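Local structure of putative glutathione-regulated potassium-efflux system protein KefB (Vibrio parahaemolyticus RIMD 2210633, 3C85) at residues Pro114-Gln117 against Gly118-Ala122; Asp56-Arg59 against Ala60-Lys64. The protein is a putative glutathione-regulated potassium-efflux antiporter, represented here by its cytoplasmic TrkA-N nucleotide-binding domain, which probably helps to control ion transport. All blocks are in the same frame, centred on the assembly; numbering follows the deposited sequence.

Interaction 1: residues Pro114-Gln117 against Gly118-Ala122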
loop_
_atom_site.group_PDB
_atom_site.type_symbol
_atom_site.label_atom_id
_atom_site.label_comp_id
_atom_site.label_asym_id
_atom_site.label_seq_id
_atom_site.Cartn_x
_atom_site.Cartn_y
_atom_site.Cartn_z
ATOM N N PRO A 114 1.669 11.719 -8.418
ATOM C CA PRO A 114 2.106 12.036 -7.075
ATOM C C PRO A 114 1.337 13.166 -6.431
ATOM O O PRO A 114 1.440 13.347 -5.268
ATOM C CB PRO A 114 3.563 12.430 -7.286
ATOM C CG PRO A 114 3.629 12.928 -8.536
ATOM C CD PRO A 114 2.555 12.350 -9.380
ATOM N N HIS A 115 0.583 13.906 -7.196
ATOM C CA HIS A 115 -0.206 14.993 -6.703
ATOM C C HIS A 115 -1.656 14.671 -6.974
ATOM O O HIS A 115 -1.989 14.316 -8.079
ATOM C CB HIS A 115 0.201 16.235 -7.441
ATOM C CG HIS A 115 -0.424 17.493 -6.947
ATOM N ND1 HIS A 115 -0.358 17.905 -5.647
ATOM C CD2 HIS A 115 -1.082 18.460 -7.609
ATOM C CE1 HIS A 115 -0.961 19.062 -5.528
ATOM N NE2 HIS A 115 -1.407 19.420 -6.705
ATOM N N HIS A 116 -2.500 14.763 -5.948
ATOM C CA HIS A 116 -3.892 14.324 -6.117
ATOM C C HIS A 116 -4.617 15.032 -7.258
ATOM O O HIS A 116 -5.344 14.395 -8.023
ATOM C CB HIS A 116 -4.700 14.480 -4.840
ATOM C CG HIS A 116 -6.173 14.309 -5.061
ATOM N ND1 HIS A 116 -6.722 13.111 -5.482
ATOM C CD2 HIS A 116 -7.204 15.188 -4.974
ATOM C CE1 HIS A 116 -8.029 13.257 -5.618
ATOM N NE2 HIS A 116 -8.348 14.506 -5.321
ATOM N N GLN A 117 -4.458 16.355 -7.344
ATOM C CA GLN A 117 -5.117 17.123 -8.423
ATOM C C GLN A 117 -4.629 16.689 -9.806
ATOM O O GLN A 117 -5.367 16.796 -10.813
ATOM C CB GLN A 117 -4.885 18.624 -8.268
ATOM C CG GLN A 117 -5.481 19.475 -9.435
ATOM C CD GLN A 117 -7.006 19.275 -9.631
ATOM O OE1 GLN A 117 -7.485 18.983 -10.744
ATOM N NE2 GLN A 117 -7.759 19.409 -8.544
ATOM N N GLY A 118 -3.395 16.196 -9.859
ATOM C CA GLY A 118 -2.880 15.612 -11.116
ATOM C C GLY A 118 -3.702 14.435 -11.612
ATOM O O GLY A 118 -3.946 14.294 -12.819
ATOM N N ASN A 119 -4.090 13.546 -10.697
ATOM C CA ASN A 119 -4.958 12.416 -11.048
ATOM C C ASN A 119 -6.308 12.902 -11.564
ATOM O O ASN A 119 -6.843 12.353 -12.518
ATOM C CB ASN A 119 -5.134 11.490 -9.830
ATOM C CG ASN A 119 -3.861 10.732 -9.523
ATOM O OD1 ASN A 119 -3.314 10.089 -10.384
ATOM N ND2 ASN A 119 -3.381 10.817 -8.279
ATOM N N GLN A 120 -6.835 13.948 -10.921
ATOM C CA GLN A 120 -8.111 14.554 -11.326
ATOM C C GLN A 120 -8.011 15.166 -12.720
ATOM O O GLN A 120 -8.873 14.935 -13.573
ATOM C CB GLN A 120 -8.602 15.582 -10.274
ATOM C CG GLN A 120 -9.411 14.993 -9.053
ATOM C CD GLN A 120 -10.879 14.585 -9.395
ATOM O OE1 GLN A 120 -11.279 14.596 -10.561
ATOM N NE2 GLN A 120 -11.677 14.200 -8.352
ATOM N N THR A 121 -6.930 15.908 -12.977
ATOM C CA THR A 121 -6.703 16.519 -14.307
ATOM C C THR A 121 -6.458 15.460 -15.402
ATOM O O THR A 121 -7.015 15.561 -16.496
ATOM C CB THR A 121 -5.570 17.566 -14.232
ATOM O OG1 THR A 121 -5.929 18.519 -13.226
ATOM C CG2 THR A 121 -5.353 18.310 -15.575
ATOM N N ALA A 122 -5.697 14.418 -15.080
ATOM C CA ALA A 122 -5.494 13.304 -16.002
ATOM C C ALA A 122 -6.801 12.644 -16.373
ATOM O O ALA A 122 -7.003 12.340 -17.528
ATOM C CB ALA A 122 -4.554 12.276 -15.430
HETATM O O HOH W 1 -4.853 10.895 -5.881
HETATM O O HOH W 2 -11.156 13.794 -5.672
#
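His116 and Gln120 lie side by side, one turn apart, at the start of helix 116-128 and point the same way. Their flat ends are turned almost square, with ring and amide planes 84° apart. Gln120 CG packs 3.9 Å from His116 NE2. One water joins the two ends, 2.9 Å from His116 NE2 and 2.8 Å from Gln120 NE2, where it accepts. A second water lies in the ring plane at ND1 and accepts from Asn119 ND2. Bonds to a water at each ring nitrogen probably help to fix the ring's rotation. Asn119 OD1 turns instead to Met113 N.

Gln117 crosses Gln120 at about a right angle, and its OE1 rests 3.6 Å from Gln120 CB. Its chain bends at chi2 (58°), which brings OE1 toward Thr121 OG1 and Gln120 CB. Thr121 OG1 lies 3.0 Å from both Gln117 OE1 and Gln117 O. Its single proton could serve either. Thr121 N gives the firmer bond to Gln117 O, at 2.8 Å.

His115 O takes weak bonds from Gly118 N and Asn119 N. His115 is the N-cap of this helix and binds AMP in this protein, though none is bound to this chain. The turn thus belongs to the nucleotide site of a Rossmann-type domain.

Interaction 2: residues Asp56-Arg59 against Ala60-Lys64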
loop_
_atom_site.group_PDB
_atom_site.type_symbol
_atom_site.label_atom_id
_atom_site.label_comp_id
_atom_site.label_asym_id
_atom_site.label_seq_id
_atom_site.Cartn_x
_atom_site.Cartn_y
_atom_site.Cartn_z
ATOM N N ASP A 56 4.896 -3.655 -11.743
ATOM C CA ASP A 56 5.603 -4.904 -11.472
ATOM C C ASP A 56 4.665 -6.042 -11.053
ATOM O O ASP A 56 4.849 -7.208 -11.451
ATOM C CB ASP A 56 6.646 -4.642 -10.414
ATOM C CG ASP A 56 7.869 -3.971 -10.973
ATOM O OD1 ASP A 56 7.909 -3.655 -12.194
ATOM O OD2 ASP A 56 8.789 -3.731 -10.175
ATOM N N GLU A 57 3.663 -5.708 -10.245
ATOM C CA GLU A 57 2.627 -6.672 -9.859
ATOM C C GLU A 57 1.794 -7.188 -11.065
ATOM O O GLU A 57 1.554 -8.390 -11.204
ATOM C CB GLU A 57 1.743 -6.049 -8.780
ATOM C CG GLU A 57 0.572 -6.911 -8.335
ATOM C CD GLU A 57 1.016 -8.105 -7.520
ATOM O OE1 GLU A 57 2.133 -8.080 -6.940
ATOM O OE2 GLU A 57 0.246 -9.072 -7.453
ATOM N N LEU A 58 1.377 -6.288 -11.939
ATOM C CA LEU A 58 0.757 -6.695 -13.213
ATOM C C LEU A 58 1.707 -7.503 -14.100
ATOM O O LEU A 58 1.277 -8.486 -14.722
ATOM C CB LEU A 58 0.253 -5.466 -14.000
ATOM C CG LEU A 58 -0.860 -4.639 -13.343
ATOM C CD1 LEU A 58 -1.045 -3.272 -14.009
ATOM C CD2 LEU A 58 -2.172 -5.444 -13.318
ATOM N N ARG A 59 2.973 -7.085 -14.215
ATOM C CA ARG A 59 3.920 -7.859 -15.039
ATOM C C ARG A 59 4.036 -9.313 -14.537
ATOM O O ARG A 59 4.083 -10.248 -15.327
ATOM C CB ARG A 59 5.298 -7.204 -15.104
ATOM C CG ARG A 59 6.318 -8.030 -15.912
ATOM C CD ARG A 59 7.752 -7.524 -15.770
ATOM N NE ARG A 59 7.990 -6.253 -16.476
ATOM C CZ ARG A 59 8.491 -6.113 -17.708
ATOM N NH1 ARG A 59 8.656 -4.881 -18.202
ATOM N NH2 ARG A 59 8.837 -7.179 -18.457
ATOM N N ALA A 60 4.066 -9.489 -13.216
ATOM C CA ALA A 60 4.147 -10.818 -12.608
ATOM C C ALA A 60 2.957 -11.722 -12.953
ATOM O O ALA A 60 3.125 -12.921 -13.124
ATOM C CB ALA A 60 4.279 -10.671 -11.089
ATOM N N ARG A 61 1.752 -11.150 -13.026
ATOM C CA ARG A 61 0.514 -11.921 -13.264
ATOM C C ARG A 61 0.189 -12.061 -14.761
ATOM O O ARG A 61 -0.206 -13.149 -15.233
ATOM C CB ARG A 61 -0.667 -11.282 -12.508
ATOM C CG ARG A 61 -2.007 -12.053 -12.551
ATOM C CD ARG A 61 -2.690 -12.099 -11.171
ATOM N NE ARG A 61 -2.190 -13.219 -10.364
ATOM C CZ ARG A 61 -2.490 -13.441 -9.085
ATOM N NH1 ARG A 61 -3.308 -12.626 -8.424
ATOM N NH2 ARG A 61 -1.965 -14.491 -8.463
ATOM N N TYR A 62 0.401 -10.977 -15.505
ATOM C CA TYR A 62 -0.047 -10.892 -16.899
ATOM C C TYR A 62 1.037 -10.697 -17.967
ATOM O O TYR A 62 0.721 -10.676 -19.148
ATOM C CB TYR A 62 -1.051 -9.749 -17.025
ATOM C CG TYR A 62 -2.258 -9.904 -16.145
ATOM C CD1 TYR A 62 -3.263 -10.826 -16.458
ATOM C CD2 TYR A 62 -2.403 -9.128 -14.995
ATOM C CE1 TYR A 62 -4.388 -10.959 -15.655
ATOM C CE2 TYR A 62 -3.519 -9.267 -14.172
ATOM C CZ TYR A 62 -4.511 -10.184 -14.514
ATOM O OH TYR A 62 -5.629 -10.328 -13.707
ATOM N N GLY A 63 2.291 -10.515 -17.575
ATOM C CA GLY A 63 3.350 -10.259 -18.549
ATOM C C GLY A 63 3.383 -8.794 -18.954
ATOM O O GLY A 63 2.854 -7.936 -18.252
ATOM N N LYS A 64 3.962 -8.508 -20.102
ATOM C CA LYS A 64 4.301 -7.142 -20.491
ATOM C C LYS A 64 3.097 -6.372 -21.116
ATOM O O LYS A 64 3.057 -6.105 -22.325
ATOM C CB LYS A 64 5.482 -7.233 -21.466
ATOM C CG LYS A 64 6.022 -5.940 -22.067
ATOM C CD LYS A 64 7.166 -5.377 -21.228
ATOM C CE LYS A 64 8.258 -4.867 -22.129
ATOM N NZ LYS A 64 9.387 -4.231 -21.431
#
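Ala60 N bonds to Asp56 O at 3.0 Å in the last turns of helix 49-62. Tyr62 N meets Leu58 O at 2.8 Å. Arg61 N makes weak bonds to Glu57 O and Leu58 O. Gly63 N closes the end on Arg59 O at 2.9 Å. Gly63 has positive phi (82°), and here the chain leaves the helix. Gly63 O receives a straight CA-H...O contact from Arg59 CA at 3.4 Å.

Within the turn, apolar contact is slight. Leu58 CD2 touches the CD2-CE2 side of the Tyr62 ring at 4.1 Å. The two meet at a slant, and both also pack on Cys172 of the second subunit.

Arg59 and Lys64, two like charges, lie side by side and point the same way. Arg59 starts with CG opposite its backbone N (chi1 178°) and bends at chi3 (-72°), which brings NH1 beside Lys64. Lys64 NZ sits in the guanidinium plane; Lys64 NZ and Lys64 CD are each 3.4 Å from Arg59 NH1. Repulsion is probably eased by outside acceptors, Asn85 OD1 for Lys64 NZ and, weakly, Gly83 O for Arg59 NH1.

Asp56 forms a salt bridge with Arg84, and Glu57 one with Arg169 of the second subunit. The Tyr62 ring meets Phe179 of that subunit edge-to-face. Helix 49-62 is the crossover from strand 42-45 to strand 66-70 in a beta-alpha-beta unit, and its end faces helix 159-175 of the second subunit.

In the fold
From the N terminus, strand 42-45 leads into helix 49-62. Interaction 2 (residues 56-64) ends that helix and turns the chain toward strand 66-70. Strands 66-70 and 86-88 then build one side of the parallel sheet. The chain returns through strand 108-111, next to 42-45. Interaction 1 (residues 114-122) starts helix 116-128, which leads on to strand 134-139. Each contact is local and closes only a helical turn. The two follow in series, neither nested nor crossed. The centres of interaction 1 and interaction 2 are about 24 Å apart, on opposite sides of the chain's centre. Interaction 2 lies by the second subunit, interaction 1 at the nucleotide site.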